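Local coordinates for protein octaprenyl-diphosphate synthase (Roseobacter denitrificans, PDB 4JXN) that probably makes all-trans-octaprenyl diphosphate, the side-chain precursor of isoprenoid quinones, by adding five isopentenyl units to farnesyl diphosphate with magnesium as cofactor, at residues T247-K252 and A290-T295; V176-T181 and L213-Q218; L142-N147 and T189-V194; E84-A89 and S127-L132; R262-R267 and Q280-L285. All blocks are in the same frame, centred on the assembly; numbering follows the deposited sequence.

Interaction 1: residues T247-K252 and A290-T295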
# COMPACT_ATOMS: atom_id res chain seq x y z
N THR A 247 23.56 0.58 11.79
CA THR A 247 24.00 1.86 11.25
C THR A 247 25.42 1.72 10.65
O THR A 247 26.13 0.75 10.95
CB THR A 247 24.02 2.88 12.41
OG1 THR A 247 22.90 2.62 13.28
CG2 THR A 247 23.91 4.26 11.95
N MET A 248 25.83 2.66 9.81
CA MET A 248 27.16 2.58 9.19
C MET A 248 28.30 2.62 10.21
O MET A 248 29.26 1.85 10.09
CB MET A 248 27.35 3.69 8.16
CG MET A 248 28.67 3.59 7.40
SD MET A 248 28.81 4.73 6.01
CE MET A 248 27.87 3.85 4.76
N PRO A 249 28.24 3.55 11.18
CA PRO A 249 29.28 3.55 12.23
C PRO A 249 29.46 2.19 12.92
O PRO A 249 30.59 1.79 13.24
CB PRO A 249 28.76 4.57 13.24
CG PRO A 249 27.84 5.44 12.46
CD PRO A 249 27.18 4.52 11.49
N LEU A 250 28.36 1.47 13.12
CA LEU A 250 28.40 0.14 13.73
C LEU A 250 29.01 -0.89 12.79
O LEU A 250 29.75 -1.77 13.22
CB LEU A 250 27.02 -0.31 14.19
CG LEU A 250 26.41 0.59 15.28
CD1 LEU A 250 24.93 0.31 15.45
CD2 LEU A 250 27.14 0.41 16.61
N ILE A 251 28.70 -0.77 11.50
CA ILE A 251 29.25 -1.71 10.53
C ILE A 251 30.75 -1.58 10.44
O ILE A 251 31.49 -2.57 10.35
CB ILE A 251 28.65 -1.46 9.12
CG1 ILE A 251 27.17 -1.86 9.10
CG2 ILE A 251 29.40 -2.25 8.06
CD1 ILE A 251 26.41 -1.29 7.93
N LYS A 252 31.20 -0.33 10.39
CA LYS A 252 32.60 -0.04 10.29
C LYS A 252 33.35 -0.46 11.57
O LYS A 252 34.52 -0.86 11.50
CB LYS A 252 32.79 1.45 10.03
CG LYS A 252 32.49 1.89 8.61
CD LYS A 252 33.07 3.27 8.34
CE LYS A 252 32.74 3.79 6.94
NZ LYS A 252 33.62 3.19 5.91
N ALA A 290 37.85 4.68 14.49
CA ALA A 290 37.57 5.82 13.60
C ALA A 290 36.25 5.69 12.84
O ALA A 290 36.13 6.10 11.69
CB ALA A 290 38.73 6.03 12.63
N ALA A 291 35.25 5.10 13.48
CA ALA A 291 34.02 4.73 12.77
C ALA A 291 33.16 5.94 12.47
O ALA A 291 32.37 5.91 11.53
CB ALA A 291 33.23 3.72 13.56
N LEU A 292 33.31 6.99 13.26
CA LEU A 292 32.47 8.15 13.09
C LEU A 292 33.11 9.09 12.08
O LEU A 292 32.44 9.53 11.17
CB LEU A 292 32.17 8.85 14.42
CG LEU A 292 31.26 8.03 15.36
CD1 LEU A 292 31.23 8.65 16.74
CD2 LEU A 292 29.85 7.90 14.80
N THR A 293 34.40 9.36 12.23
CA THR A 293 35.13 10.22 11.28
C THR A 293 34.99 9.68 9.86
O THR A 293 34.77 10.41 8.90
CB THR A 293 36.64 10.22 11.58
OG1 THR A 293 36.87 9.59 12.84
CG2 THR A 293 37.19 11.63 11.58
N ASP A 294 35.13 8.38 9.77
CA ASP A 294 35.06 7.69 8.52
C ASP A 294 33.65 7.73 7.92
O ASP A 294 33.49 7.81 6.70
CB ASP A 294 35.50 6.24 8.68
CG ASP A 294 37.01 6.07 8.80
OD1 ASP A 294 37.76 7.05 8.99
OD2 ASP A 294 37.43 4.89 8.72
N THR A 295 32.63 7.65 8.76
CA THR A 295 31.24 7.75 8.28
C THR A 295 30.91 9.17 7.85
O THR A 295 30.21 9.39 6.85
CB THR A 295 30.24 7.29 9.35
OG1 THR A 295 30.49 5.91 9.67
CG2 THR A 295 28.81 7.42 8.84

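Interaction 2: residues V176-T181 and L213-Q218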
# COMPACT_ATOMS: atom_id res chain seq x y z
N VAL A 176 20.01 -0.96 1.75
CA VAL A 176 18.97 -0.66 2.74
C VAL A 176 18.64 0.83 2.71
O VAL A 176 17.48 1.23 2.79
CB VAL A 176 19.39 -1.07 4.17
CG1 VAL A 176 18.35 -0.65 5.20
CG2 VAL A 176 19.64 -2.58 4.25
N VAL A 177 19.68 1.65 2.62
CA VAL A 177 19.56 3.10 2.62
C VAL A 177 18.79 3.59 1.39
O VAL A 177 17.90 4.45 1.52
CB VAL A 177 20.96 3.74 2.66
CG1 VAL A 177 20.91 5.21 2.29
CG2 VAL A 177 21.57 3.56 4.05
N ARG A 178 19.14 3.06 0.22
CA ARG A 178 18.41 3.38 -1.00
C ARG A 178 16.93 3.11 -0.84
O ARG A 178 16.09 3.99 -1.04
CB ARG A 178 18.97 2.60 -2.18
CG ARG A 178 20.41 2.97 -2.53
CD ARG A 178 20.61 2.98 -4.02
NE ARG A 178 21.77 3.76 -4.43
CZ ARG A 178 23.04 3.37 -4.31
NH1 ARG A 178 24.00 4.17 -4.73
NH2 ARG A 178 23.35 2.19 -3.77
N GLY A 179 16.60 1.88 -0.44
CA GLY A 179 15.21 1.51 -0.24
C GLY A 179 14.52 2.43 0.75
O GLY A 179 13.60 3.17 0.40
N LYS A 180 14.98 2.39 1.99
CA LYS A 180 14.31 3.12 3.06
C LYS A 180 14.32 4.64 2.82
O LYS A 180 13.37 5.32 3.21
CB LYS A 180 14.94 2.78 4.42
CG LYS A 180 16.23 3.52 4.74
CD LYS A 180 17.01 2.89 5.89
CE LYS A 180 16.23 2.86 7.20
NZ LYS A 180 15.61 4.16 7.56
N THR A 181 15.38 5.16 2.19
CA THR A 181 15.53 6.62 2.07
C THR A 181 15.72 7.16 0.65
O THR A 181 14.94 8.00 0.21
CB THR A 181 16.70 7.13 2.94
OG1 THR A 181 16.56 6.64 4.27
CG2 THR A 181 16.72 8.66 2.98
N LEU A 213 21.97 12.56 -2.59
CA LEU A 213 21.46 13.41 -1.51
C LEU A 213 20.72 12.60 -0.45
O LEU A 213 20.78 12.94 0.73
CB LEU A 213 20.51 14.49 -2.04
CG LEU A 213 20.01 15.56 -1.06
CD1 LEU A 213 21.14 16.53 -0.69
CD2 LEU A 213 18.81 16.33 -1.61
N GLY A 214 20.01 11.56 -0.87
CA GLY A 214 19.25 10.73 0.06
C GLY A 214 20.16 9.88 0.91
O GLY A 214 19.93 9.70 2.12
N ILE A 215 21.21 9.35 0.27
CA ILE A 215 22.23 8.57 0.96
C ILE A 215 22.93 9.45 2.00
O ILE A 215 23.08 9.03 3.15
CB ILE A 215 23.25 7.93 -0.02
CG1 ILE A 215 22.55 6.93 -0.94
CG2 ILE A 215 24.33 7.18 0.75
CD1 ILE A 215 23.36 6.52 -2.16
N ALA A 216 23.33 10.65 1.60
CA ALA A 216 23.97 11.59 2.54
C ALA A 216 23.03 11.89 3.67
O ALA A 216 23.42 11.78 4.83
CB ALA A 216 24.40 12.87 1.85
N PHE A 217 21.80 12.26 3.33
CA PHE A 217 20.76 12.57 4.33
C PHE A 217 20.66 11.51 5.45
O PHE A 217 20.58 11.86 6.63
CB PHE A 217 19.41 12.68 3.62
CG PHE A 217 18.29 13.15 4.50
CD1 PHE A 217 18.02 14.50 4.64
CD2 PHE A 217 17.49 12.23 5.17
CE1 PHE A 217 16.97 14.93 5.44
CE2 PHE A 217 16.44 12.65 5.98
CZ PHE A 217 16.18 14.00 6.11
N GLN A 218 20.67 10.24 5.06
CA GLN A 218 20.49 9.11 5.97
C GLN A 218 21.75 8.81 6.75
O GLN A 218 21.68 8.41 7.91
CB GLN A 218 20.11 7.84 5.19
CG GLN A 218 19.91 6.60 6.03
CD GLN A 218 18.82 6.79 7.07
OE1 GLN A 218 17.67 7.01 6.73
NE2 GLN A 218 19.19 6.72 8.34

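Interaction 3: residues L142-N147 and T189-V194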
# COMPACT_ATOMS: atom_id res chain seq x y z
N LEU A 142 4.77 7.17 -13.64
CA LEU A 142 4.09 6.08 -12.95
C LEU A 142 5.04 4.92 -12.84
O LEU A 142 5.16 4.30 -11.78
CB LEU A 142 2.83 5.65 -13.71
CG LEU A 142 1.62 6.57 -13.44
CD1 LEU A 142 0.61 6.56 -14.58
CD2 LEU A 142 0.97 6.16 -12.13
N ASP A 143 5.73 4.63 -13.94
CA ASP A 143 6.76 3.62 -13.91
C ASP A 143 7.79 3.97 -12.85
O ASP A 143 8.15 3.13 -12.04
CB ASP A 143 7.46 3.47 -15.26
CG ASP A 143 8.15 2.12 -15.42
OD1 ASP A 143 7.49 1.07 -15.23
OD2 ASP A 143 9.35 2.10 -15.76
N ILE A 144 8.24 5.22 -12.87
CA ILE A 144 9.29 5.67 -11.96
C ILE A 144 8.86 5.48 -10.51
O ILE A 144 9.57 4.87 -9.72
CB ILE A 144 9.70 7.12 -12.27
CG1 ILE A 144 10.46 7.15 -13.62
CG2 ILE A 144 10.55 7.71 -11.16
CD1 ILE A 144 10.66 8.53 -14.20
N LEU A 145 7.66 5.95 -10.18
CA LEU A 145 7.14 5.82 -8.82
C LEU A 145 6.68 4.39 -8.48
O LEU A 145 6.66 4.03 -7.29
CB LEU A 145 5.98 6.81 -8.60
CG LEU A 145 6.45 8.26 -8.40
CD1 LEU A 145 5.27 9.22 -8.54
CD2 LEU A 145 7.15 8.46 -7.05
N ALA A 146 6.32 3.60 -9.49
CA ALA A 146 5.97 2.19 -9.25
C ALA A 146 7.22 1.41 -8.90
O ALA A 146 7.22 0.65 -7.94
CB ALA A 146 5.28 1.56 -10.45
N ASN A 147 8.29 1.62 -9.66
CA ASN A 147 9.56 0.96 -9.34
C ASN A 147 10.17 1.43 -8.04
O ASN A 147 10.78 0.64 -7.32
CB ASN A 147 10.55 1.17 -10.47
CG ASN A 147 10.05 0.58 -11.78
OD1 ASN A 147 9.19 -0.30 -11.79
ND2 ASN A 147 10.58 1.07 -12.89
N THR A 189 12.89 13.76 -7.55
CA THR A 189 13.63 14.67 -8.40
C THR A 189 13.45 14.26 -9.84
O THR A 189 13.23 15.10 -10.71
CB THR A 189 15.13 14.65 -8.07
OG1 THR A 189 15.61 13.30 -8.05
CG2 THR A 189 15.38 15.27 -6.74
N GLU A 190 13.55 12.95 -10.07
CA GLU A 190 13.41 12.40 -11.41
C GLU A 190 12.03 12.67 -12.01
O GLU A 190 11.94 13.11 -13.15
CB GLU A 190 13.73 10.90 -11.42
CG GLU A 190 14.07 10.36 -12.80
CD GLU A 190 14.15 8.84 -12.85
OE1 GLU A 190 13.63 8.16 -11.94
OE2 GLU A 190 14.74 8.32 -13.82
N VAL A 191 10.95 12.41 -11.27
CA VAL A 191 9.61 12.71 -11.82
C VAL A 191 9.39 14.19 -12.10
O VAL A 191 8.65 14.54 -13.02
CB VAL A 191 8.44 12.18 -10.96
CG1 VAL A 191 8.47 10.66 -10.90
CG2 VAL A 191 8.41 12.83 -9.58
N GLY A 192 10.02 15.05 -11.31
CA GLY A 192 9.94 16.49 -11.56
C GLY A 192 10.54 16.86 -12.91
O GLY A 192 10.06 17.77 -13.58
N GLY A 193 11.59 16.16 -13.31
CA GLY A 193 12.22 16.44 -14.59
C GLY A 193 11.42 15.84 -15.73
O GLY A 193 11.31 16.42 -16.81
N VAL A 194 10.86 14.66 -15.49
CA VAL A 194 10.13 13.93 -16.52
C VAL A 194 8.85 14.65 -16.88
O VAL A 194 8.52 14.79 -18.05
CB VAL A 194 9.82 12.49 -16.07
CG1 VAL A 194 8.73 11.86 -16.93
CG2 VAL A 194 11.09 11.66 -16.11

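Interaction 4: residues E84-A89 and S127-L132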
# COMPACT_ATOMS: atom_id res chain seq x y z
N GLU A 84 4.76 13.09 -0.75
CA GLU A 84 4.53 13.17 0.70
C GLU A 84 3.58 12.08 1.17
O GLU A 84 3.85 11.43 2.19
CB GLU A 84 4.06 14.56 1.17
CG GLU A 84 5.16 15.36 1.88
CD GLU A 84 5.90 14.58 2.97
OE1 GLU A 84 7.16 14.59 3.02
OE2 GLU A 84 5.22 13.95 3.81
N PHE A 85 2.50 11.85 0.42
CA PHE A 85 1.58 10.75 0.75
C PHE A 85 2.36 9.47 0.95
O PHE A 85 2.23 8.80 1.98
CB PHE A 85 0.49 10.58 -0.31
CG PHE A 85 -0.72 11.47 -0.09
CD1 PHE A 85 -1.32 11.55 1.17
CD2 PHE A 85 -1.26 12.20 -1.13
CE1 PHE A 85 -2.44 12.34 1.38
CE2 PHE A 85 -2.38 13.01 -0.92
CZ PHE A 85 -2.97 13.07 0.34
N ILE A 86 3.22 9.16 -0.01
CA ILE A 86 4.04 7.96 0.09
C ILE A 86 4.99 7.95 1.29
O ILE A 86 5.20 6.90 1.92
CB ILE A 86 4.84 7.75 -1.21
CG1 ILE A 86 3.89 7.34 -2.34
CG2 ILE A 86 5.92 6.69 -1.01
CD1 ILE A 86 4.51 7.36 -3.72
N HIS A 87 5.60 9.10 1.59
CA HIS A 87 6.52 9.14 2.71
C HIS A 87 5.76 8.88 4.02
O HIS A 87 6.18 8.06 4.84
CB HIS A 87 7.28 10.47 2.79
CG HIS A 87 8.24 10.52 3.94
ND1 HIS A 87 8.37 11.63 4.76
CD2 HIS A 87 9.07 9.58 4.45
CE1 HIS A 87 9.26 11.37 5.70
NE2 HIS A 87 9.70 10.14 5.54
N THR A 88 4.64 9.58 4.19
CA THR A 88 3.80 9.45 5.38
C THR A 88 3.30 8.02 5.59
O THR A 88 3.47 7.44 6.67
CB THR A 88 2.58 10.39 5.33
OG1 THR A 88 3.01 11.71 4.99
CG2 THR A 88 1.87 10.43 6.67
N ALA A 89 2.71 7.45 4.54
CA ALA A 89 2.16 6.08 4.62
C ALA A 89 3.23 5.10 5.08
O ALA A 89 2.96 4.18 5.86
CB ALA A 89 1.57 5.66 3.27
N SER A 127 -3.26 4.63 -1.70
CA SER A 127 -4.32 4.67 -2.71
C SER A 127 -4.49 6.09 -3.24
O SER A 127 -4.58 6.30 -4.45
CB SER A 127 -5.64 4.13 -2.15
OG SER A 127 -6.13 4.93 -1.10
N ARG A 128 -4.52 7.06 -2.34
CA ARG A 128 -4.65 8.47 -2.74
C ARG A 128 -3.44 8.96 -3.55
O ARG A 128 -3.60 9.70 -4.52
CB ARG A 128 -4.86 9.35 -1.52
CG ARG A 128 -6.23 9.18 -0.89
CD ARG A 128 -7.29 9.95 -1.64
NE ARG A 128 -8.63 9.41 -1.40
CZ ARG A 128 -9.76 10.02 -1.73
NH1 ARG A 128 -9.75 11.22 -2.33
NH2 ARG A 128 -10.92 9.44 -1.46
N SER A 129 -2.24 8.52 -3.16
CA SER A 129 -1.03 8.87 -3.92
C SER A 129 -1.11 8.38 -5.37
O SER A 129 -0.66 9.04 -6.29
CB SER A 129 0.21 8.31 -3.22
OG SER A 129 0.34 6.91 -3.38
N PHE A 130 -1.74 7.23 -5.55
CA PHE A 130 -1.82 6.53 -6.83
C PHE A 130 -2.80 7.24 -7.77
O PHE A 130 -2.52 7.44 -8.96
CB PHE A 130 -2.22 5.07 -6.52
CG PHE A 130 -2.38 4.19 -7.73
CD1 PHE A 130 -1.68 4.42 -8.90
CD2 PHE A 130 -3.23 3.09 -7.66
CE1 PHE A 130 -1.84 3.59 -9.99
CE2 PHE A 130 -3.39 2.25 -8.74
CZ PHE A 130 -2.70 2.51 -9.91
N GLN A 131 -3.93 7.63 -7.20
CA GLN A 131 -4.91 8.48 -7.88
C GLN A 131 -4.30 9.76 -8.43
O GLN A 131 -4.59 10.14 -9.57
CB GLN A 131 -6.02 8.86 -6.90
CG GLN A 131 -6.99 7.73 -6.60
CD GLN A 131 -8.11 8.16 -5.68
OE1 GLN A 131 -7.88 8.64 -4.56
NE2 GLN A 131 -9.34 7.98 -6.14
N LEU A 132 -3.48 10.44 -7.62
CA LEU A 132 -2.79 11.68 -8.03
C LEU A 132 -1.82 11.49 -9.21
O LEU A 132 -1.84 12.29 -10.15
CB LEU A 132 -2.04 12.32 -6.84
CG LEU A 132 -2.93 13.06 -5.84
CD1 LEU A 132 -2.26 13.23 -4.48
CD2 LEU A 132 -3.32 14.42 -6.41

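Interaction 5: residues R262-R267 and Q280-L285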
# COMPACT_ATOMS: atom_id res chain seq x y z
N ARG A 262 34.09 -8.71 19.00
CA ARG A 262 33.02 -9.46 18.35
C ARG A 262 32.04 -9.99 19.40
O ARG A 262 30.82 -9.83 19.25
CB ARG A 262 33.61 -10.60 17.50
CG ARG A 262 32.64 -11.22 16.49
CD ARG A 262 33.30 -11.46 15.14
NE ARG A 262 33.20 -10.28 14.26
CZ ARG A 262 33.97 -10.05 13.19
NH1 ARG A 262 33.77 -8.94 12.47
NH2 ARG A 262 34.94 -10.89 12.83
N ALA A 263 32.56 -10.57 20.48
CA ALA A 263 31.71 -11.12 21.54
C ALA A 263 30.78 -10.07 22.10
O ALA A 263 29.59 -10.33 22.33
CB ALA A 263 32.56 -11.72 22.65
N PHE A 264 31.32 -8.86 22.29
CA PHE A 264 30.49 -7.72 22.68
C PHE A 264 29.43 -7.40 21.61
O PHE A 264 28.29 -7.10 21.95
CB PHE A 264 31.37 -6.49 22.94
CG PHE A 264 30.58 -5.26 23.30
CD1 PHE A 264 30.11 -5.09 24.60
CD2 PHE A 264 30.29 -4.30 22.35
CE1 PHE A 264 29.38 -3.97 24.94
CE2 PHE A 264 29.56 -3.18 22.69
CZ PHE A 264 29.10 -3.01 23.99
N TRP A 265 29.80 -7.43 20.33
CA TRP A 265 28.84 -7.13 19.26
C TRP A 265 27.81 -8.24 19.11
O TRP A 265 26.61 -7.97 19.04
CB TRP A 265 29.54 -6.89 17.92
CG TRP A 265 30.38 -5.65 17.91
CD1 TRP A 265 31.71 -5.57 17.65
CD2 TRP A 265 29.94 -4.32 18.20
NE1 TRP A 265 32.14 -4.28 17.78
CE2 TRP A 265 31.07 -3.49 18.09
CE3 TRP A 265 28.72 -3.75 18.55
CZ2 TRP A 265 31.01 -2.11 18.32
CZ3 TRP A 265 28.66 -2.39 18.77
CH2 TRP A 265 29.80 -1.58 18.65
N VAL A 266 28.29 -9.48 19.09
CA VAL A 266 27.43 -10.67 19.05
C VAL A 266 26.35 -10.65 20.14
O VAL A 266 25.23 -11.11 19.93
CB VAL A 266 28.27 -11.95 19.23
CG1 VAL A 266 27.39 -13.18 19.41
CG2 VAL A 266 29.24 -12.14 18.05
N ARG A 267 26.70 -10.09 21.29
CA ARG A 267 25.86 -10.11 22.49
C ARG A 267 24.79 -9.01 22.54
O ARG A 267 23.65 -9.27 22.93
CB ARG A 267 26.75 -10.01 23.73
CG ARG A 267 26.02 -9.91 25.07
CD ARG A 267 26.96 -10.13 26.26
NE ARG A 267 27.90 -9.03 26.47
CZ ARG A 267 27.58 -7.83 26.97
NH1 ARG A 267 28.53 -6.90 27.12
NH2 ARG A 267 26.33 -7.53 27.32
N GLN A 280 28.40 3.22 26.54
CA GLN A 280 29.66 3.92 26.66
C GLN A 280 30.76 3.12 26.00
O GLN A 280 31.67 3.69 25.40
CB GLN A 280 30.02 4.15 28.13
CG GLN A 280 29.08 5.10 28.87
CD GLN A 280 29.28 6.54 28.46
OE1 GLN A 280 28.37 7.19 27.95
NE2 GLN A 280 30.49 7.06 28.70
N HIS A 281 30.67 1.79 26.13
CA HIS A 281 31.65 0.89 25.55
C HIS A 281 31.55 0.85 24.02
O HIS A 281 32.58 0.94 23.35
CB HIS A 281 31.52 -0.52 26.14
CG HIS A 281 32.63 -1.43 25.73
ND1 HIS A 281 33.95 -1.16 26.02
CD2 HIS A 281 32.63 -2.59 25.04
CE1 HIS A 281 34.71 -2.11 25.52
NE2 HIS A 281 33.93 -2.99 24.90
N ALA A 282 30.33 0.75 23.49
CA ALA A 282 30.07 0.85 22.04
C ALA A 282 30.67 2.11 21.44
O ALA A 282 31.37 2.05 20.42
CB ALA A 282 28.57 0.83 21.76
N ILE A 283 30.41 3.25 22.08
CA ILE A 283 30.93 4.54 21.60
C ILE A 283 32.46 4.57 21.62
O ILE A 283 33.09 5.08 20.71
CB ILE A 283 30.33 5.72 22.42
CG1 ILE A 283 28.84 5.89 22.09
CG2 ILE A 283 31.06 7.03 22.13
CD1 ILE A 283 28.09 6.85 22.99
N ALA A 284 33.05 4.03 22.68
CA ALA A 284 34.51 3.90 22.76
C ALA A 284 35.07 3.09 21.57
O ALA A 284 36.09 3.46 21.01
CB ALA A 284 34.91 3.24 24.07
N LEU A 285 34.41 1.99 21.24
CA LEU A 285 34.81 1.13 20.12
C LEU A 285 34.67 1.86 18.78
O LEU A 285 35.49 1.68 17.88
CB LEU A 285 34.03 -0.19 20.11
CG LEU A 285 34.23 -1.10 21.33
CD1 LEU A 285 33.38 -2.35 21.23
CD2 LEU A 285 35.70 -1.46 21.51

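Interaction 1: residues T247-K252 and A290-T295
P249 and T295 sit at the middle of this contact, and most of what joins the two helices is van der Waals packing. CB of P249 lies 3.8 Å from CD2 of L292, whose side chain starts out away from the proline and swings its end back. F226 packs on both residues. From the residue before L292, the methyl CB of A291 rests 3.3 Å from the carbonyl O of P249, at the point where the two backbones come nearest. M248 and T295 run past each other in opposite directions, with SD of M248 3.9 Å from CG2 of T295.

The hydroxyl of T295 is satisfied within its own helix, the amine of K252 beyond the pair. OG1 of T295 gives its hydrogen to the carbonyl O of A291, 2.6 Å away and nearly straight along the C=O axis; its torsion beside the backbone N (chi1 -61°) turns it back to that oxygen, which also receives N of T295. K252 lends carbon: its CD passes 3.9 Å from CB of D294, while its NZ goes on to a salt bridge with E170.

No hydrogen bond crosses between the segments, so shape fit joins the starts of helices 248-254 and 291-309 in this all-helical prenyl synthase.

Interaction 2: residues V176-T181 and L213-Q218
The segments 176-181 and 213-218, of helices 170-196 and 200-224, cross at 97°, their axes 9.4 Å apart. Both helices belong to the all-alpha isoprenoid synthase fold, and a wider pi-type turn marks residues 178-181. The backbones come close at G214, its CA 5.9 Å from CA of T181; with no side chain there, CG2 of T181 reaches 3.5 Å from the carbonyl O of G214. V177 lays CG1 over the backbone of I215, 3.8 Å from its CA. CD1 of I215 covers one face of the R178 guanidinium, whose NE is paired with D211.

Q218 brings its amide to T181 with CG opposite the backbone N and a bend at the next bond (chi2 59°). Its NE2 is held by D222, fixing the flip of the buried amide. In relatives the second aspartate-rich motif, to which D222 probably belongs, binds magnesium and diphosphate, so Q218 probably positions it from the second shell. A leucine here would probably leave the T181 hydroxyl without its acceptor and D222 without the amide donor. The one hydrogen bond across the contact, OG1 of T181 to OE1 of Q218 at 2.7 Å, lies in the carbonyl plane on a lone pair, with a C=O...O angle of 128°.

Interaction 3: residues L142-N147 and T189-V194
Segments 142-147 and 189-194 run antiparallel, their axes 9.9 Å apart and 173° between their directions, and come nearest where I144 faces V191. I144 carries the contact. Its CG2 methyl, placed opposite the backbone N, reaches between E190 and V191: it lies 3.6 Å from CG1 of V191 and 3.2 Å from OE1 of E190. The other branch, CG1 to CD1, leans back beside the N (chi1 -71°) and carries CD1 to 3.7 Å from CG2 of V194, a turn further along. The two methyls thus rest on successive turns of the partner helix, one on each valine.

E190 comes in across I144 with an extended chain, so that its carboxylate lies against the apolar branches; CD of E190 is 3.8 Å from CD1 of I144. V203 and F207 of helix 200-224 pack against the glutamate too.

These are neighbouring helices of the antiparallel bundle that characterises trans-prenyl synthases, 139-162 and 170-196, joined by a short connection. L145 adds a second row: its CG sits 4.0 Å from CG1 of V191, the two side chains meeting at about a right angle.

Another flank of helix 139-162 belongs to the dimer interface. There L142 and A146 pack on F130 of the second subunit, and OD1 of N147 is hydrogen-bonded to NE2 of Q131 of that subunit.

Interaction 4: residues E84-A89 and S127-L132
F85 reaches from segment 84-89 of helix 75-94 to the helix holding S129 and L132, and its side chain can be followed outward. CB comes first, 3.7 Å from CB of S129, at the spot where the two backbones are nearest. CG then turns beside the backbone N (chi1 -86°), sending the ring across the partner helix. On one rim CD2 and CE2 both meet the same methyl: CD1 of L132 lies 3.6 Å from CE2, entering at the ring edge and in its plane. CE2 also passes 4.5 Å from CB of R128, which lies over one face of the ring. L125 and R33 pack against the phenylalanine too.

The two segments are nearly antiparallel, 165° between directions and 8.9 Å between axes, as adjoining helices of the prenyl synthase bundle. Serine at 129 keeps the gap narrow. Its OG lies between the backbone N and the carbonyl carbon (chi1 74°) and is hydrogen-bonded to the carbonyl O of F126; against I86 it makes plain van der Waals contact, CG1 of I86 being 3.7 Å from this OG. An unidentified ligand, probably from the crystallisation liquor, lies close to the same serine side chain.

The chain around R128 leads on to the dimer interface. F130 meets F130 of the second subunit edge-to-face, and Q131 packs on A150 of that neighbouring chain.

Interaction 5: residues R262-R267 and Q280-L285
The F264 ring receives the edge of H281 on one face, a T-shaped (edge-to-face) aromatic pair between two short helices at the far end of the helical prenyl synthase fold. The planes stand at 83° and the centroids are 4.6 Å apart. CD2 of the histidine does the touching: it sits 3.4 Å above the phenylalanine plane, over its centre. Both side chains leave with CG opposite their own backbone N and run past each other in opposite directions.

Around this pair lies an apolar shell. CD1 of L285 is wedged between two aromatic side chains, 3.8 Å from CD2 of F264 and 3.8 Å from CZ2 of W265. The methyl of A282 approaches CH2 of the indole at 4.1 Å, and it is also near the F264 ring. A glycine in place of the phenylalanine would probably leave the edge of H281 with no ring to rest on and free L285 to shift beside the tryptophan.

Further out, W265 is itself packed by L250, A253 and V254 of helix 248-254 and by L166 and A257, so the indole ties the pair of helices to the rest of the chain. The segments are held wide, 11.7 Å between axes and 129° between directions, a spacing filled by the rings. At one end of the pair, R267 is salt-bridged through NH2 to OD2 of D278, at the start of the second helix.

How the interactions relate
Interaction 2 lies deepest, its centre about 5 Å from that of the chain, and alone has a hydrogen bond across its segments. Interactions 3 and 4 lie farther out, about 14 Å apart between centres; both are near-antiparallel and mainly apolar, though in interaction 3 a carboxylate lies on the isoleucine, and their helices also meet the second subunit. Interactions 2 and 3 share helix 170-196, using different turns. Across the chain's centre from interactions 3 and 4, interaction 5 is nested within the loop that interaction 1 closes, and the two touch where CD2 of L250 lies 3.9 Å from CZ3 of W265. Here aliphatic packing gives way to aromatic, though touching residues stay mostly buried.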